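Local coordinates for purine nucleoside phosphorylase (Schistosoma mansoni, PDB 6BJ6), which catalyses the reversible phosphorolysis of purine nucleosides, probably inosine and guanosine, to the free base and ribose 1-phosphate, at residues L113-L118 / I235-V240. Sequence-based numbering, arbitrary orientation.
With DTS (2-{[(S)-phenylsulfinyl]methyl}benzoic acid), chain F.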
loop_
_atom_site.group_PDB
_atom_site.type_symbol
_atom_site.label_atom_id
_atom_site.label_comp_id
_atom_site.label_asym_id
_atom_site.label_seq_id
_atom_site.Cartn_x
_atom_site.Cartn_y
_atom_site.Cartn_z
ATOM N N LEU A 113 7.905 13.607 -22.732
ATOM C CA LEU A 113 8.830 12.782 -21.954
ATOM C C LEU A 113 8.778 11.352 -22.477
ATOM O O LEU A 113 7.694 10.768 -22.566
ATOM C CB LEU A 113 8.452 12.824 -20.462
ATOM C CG LEU A 113 9.181 11.925 -19.441
ATOM C CD1 LEU A 113 10.659 12.266 -19.374
ATOM C CD2 LEU A 113 8.537 12.078 -18.074
ATOM N N LEU A 114 9.951 10.787 -22.790
ATOM C CA LEU A 114 10.105 9.404 -23.241
ATOM C C LEU A 114 10.813 8.593 -22.160
ATOM O O LEU A 114 11.829 9.050 -21.607
ATOM C CB LEU A 114 10.897 9.349 -24.564
ATOM C CG LEU A 114 10.625 10.359 -25.689
ATOM C CD1 LEU A 114 11.567 10.251 -26.944
ATOM C CD2 LEU A 114 9.189 10.157 -26.145
ATOM N N ILE A 115 10.285 7.389 -21.859
ATOM C CA ILE A 115 10.742 6.550 -20.738
ATOM C C ILE A 115 10.883 5.098 -21.196
ATOM O O ILE A 115 9.989 4.557 -21.855
ATOM C CB ILE A 115 9.778 6.589 -19.526
ATOM C CG1 ILE A 115 9.515 8.009 -19.026
ATOM C CG2 ILE A 115 10.336 5.768 -18.306
ATOM C CD1 ILE A 115 8.302 8.100 -18.035
ATOM N N THR A 116 11.996 4.459 -20.827
ATOM C CA THR A 116 12.183 3.022 -21.061
ATOM C C THR A 116 12.646 2.338 -19.771
ATOM O O THR A 116 13.364 2.933 -18.962
ATOM C CB THR A 116 13.210 2.753 -22.177
ATOM O OG1 THR A 116 14.510 3.232 -21.794
ATOM C CG2 THR A 116 12.833 3.439 -23.462
ATOM N N ASN A 117 12.247 1.075 -19.578
ATOM C CA ASN A 117 12.802 0.296 -18.472
ATOM C C ASN A 117 12.577 -1.192 -18.707
ATOM O O ASN A 117 11.655 -1.586 -19.409
ATOM C CB ASN A 117 12.181 0.708 -17.122
ATOM C CG ASN A 117 13.199 0.657 -15.924
ATOM O OD1 ASN A 117 13.811 1.665 -15.568
ATOM N ND2 ASN A 117 13.352 -0.515 -15.307
ATOM N N LEU A 118 13.451 -2.012 -18.108
ATOM C CA LEU A 118 13.227 -3.460 -18.050
ATOM C C LEU A 118 12.019 -3.791 -17.172
ATOM O O LEU A 118 11.738 -3.091 -16.190
ATOM C CB LEU A 118 14.459 -4.147 -17.488
ATOM C CG LEU A 118 15.715 -4.189 -18.400
ATOM C CD1 LEU A 118 17.014 -4.219 -17.604
ATOM C CD2 LEU A 118 15.621 -5.472 -19.273
ATOM N N ILE A 235 2.692 17.406 -19.388
ATOM C CA ILE A 235 3.716 16.829 -20.270
ATOM C C ILE A 235 3.187 15.519 -20.866
ATOM O O ILE A 235 2.693 14.657 -20.133
ATOM C CB ILE A 235 5.030 16.607 -19.493
ATOM C CG1 ILE A 235 5.586 17.962 -19.020
ATOM C CG2 ILE A 235 6.060 15.858 -20.337
ATOM C CD1 ILE A 235 6.883 17.872 -18.199
ATOM N N LYS A 236 3.268 15.377 -22.200
ATOM C CA LYS A 236 2.888 14.134 -22.886
ATOM C C LYS A 236 3.964 13.063 -22.672
ATOM O O LYS A 236 5.143 13.385 -22.529
ATOM C CB LYS A 236 2.702 14.379 -24.393
ATOM C CG LYS A 236 1.636 15.381 -24.727
ATOM C CD LYS A 236 1.409 15.466 -26.258
ATOM C CE LYS A 236 2.561 16.148 -26.992
ATOM N NZ LYS A 236 2.463 16.058 -28.475
ATOM N N VAL A 237 3.550 11.777 -22.629
ATOM C CA VAL A 237 4.444 10.662 -22.258
ATOM C C VAL A 237 4.325 9.528 -23.273
ATOM O O VAL A 237 3.216 9.158 -23.688
ATOM C CB VAL A 237 4.124 10.113 -20.842
ATOM C CG1 VAL A 237 4.927 8.843 -20.520
ATOM C CG2 VAL A 237 4.405 11.143 -19.767
ATOM N N LEU A 238 5.481 8.940 -23.616
ATOM C CA LEU A 238 5.611 7.635 -24.269
ATOM C C LEU A 238 6.463 6.770 -23.342
ATOM O O LEU A 238 7.561 7.178 -22.959
ATOM C CB LEU A 238 6.271 7.744 -25.648
ATOM C CG LEU A 238 6.625 6.412 -26.336
ATOM C CD1 LEU A 238 5.347 5.709 -26.773
ATOM C CD2 LEU A 238 7.551 6.621 -27.569
ATOM N N ALA A 239 5.936 5.612 -22.931
ATOM C CA ALA A 239 6.659 4.699 -22.031
ATOM C C ALA A 239 6.731 3.307 -22.655
ATOM O O ALA A 239 5.708 2.780 -23.099
ATOM C CB ALA A 239 5.958 4.618 -20.645
ATOM N N VAL A 240 7.927 2.695 -22.663
ATOM C CA VAL A 240 8.161 1.395 -23.306
ATOM C C VAL A 240 8.852 0.452 -22.316
ATOM O O VAL A 240 9.822 0.847 -21.655
ATOM C CB VAL A 240 9.020 1.545 -24.578
ATOM C CG1 VAL A 240 9.211 0.189 -25.326
ATOM C CG2 VAL A 240 8.388 2.577 -25.524
HETATM C C12 DTS F . 10.931 -7.097 -13.054
HETATM C C13 DTS F . 11.173 -5.811 -12.851
HETATM C C11 DTS F . 11.873 -7.897 -13.931
HETATM C C10 DTS F . 12.931 -7.296 -14.449
HETATM C C9 DTS F . 13.223 -5.826 -14.195
HETATM C C8 DTS F . 12.374 -5.108 -13.478
HETATM C C7 DTS F . 13.845 -3.284 -11.663
HETATM C C4 DTS F . 16.371 -6.131 -12.083
HETATM C C5 DTS F . 15.297 -5.469 -11.718
HETATM C C6 DTS F . 15.133 -3.999 -12.084
HETATM C C3 DTS F . 17.464 -5.444 -12.837
HETATM C C2 DTS F . 17.350 -4.188 -13.167
HETATM C C1 DTS F . 16.101 -3.394 -12.779
HETATM O O2 DTS F . 11.924 -2.227 -13.615
HETATM S S DTS F . 12.667 -3.364 -13.079
HETATM C C DTS F . 16.035 -1.922 -13.173
HETATM O O1 DTS F . 14.964 -1.262 -13.085
HETATM O O DTS F . 17.082 -1.348 -13.568
#
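L114 reaches over to L238 on one face of the sheet where strands 113-118 and 236-240 run side by side in parallel. The CB of L114 leaves its own strand without meeting the other; with CG anti to the carbonyl carbon (chi1 -42°), the chain then leans toward L238. CG stays too far to touch it and CD1 lies farther off, but L114 CD2 ends 3.8 Å from L238 CB and 4.1 Å from L238 CD2, the two leucines crossing at a slant. On the opposite face, at the start of the pair, the loop residue I235 brings CG2 to 3.9 Å from L113 CB, and I115 CD1 loosely meets V237 CG1. Between the faces, five backbone hydrogen bonds join the strands, from L113 N to K236 O (2.8 Å) through to N117 N to V240 O (3.2 Å). The same N117 turns its side-chain amide to the bound sulfinyl benzoic acid: ND2 donates to carboxyl O1 (2.8 Å) and, almost straight and in the carbonyl plane, to L118 O (3.2 Å), which should steady the amide's rotation. In the central mixed sheet, 29-31 runs parallel to 112-121, L114 bonding to G30 and I32, while 131-139 pairs antiparallel with 236-246; helix 259-283 packs F277 and I281 on L114, helix 224-232 meets L113, I235 and V237.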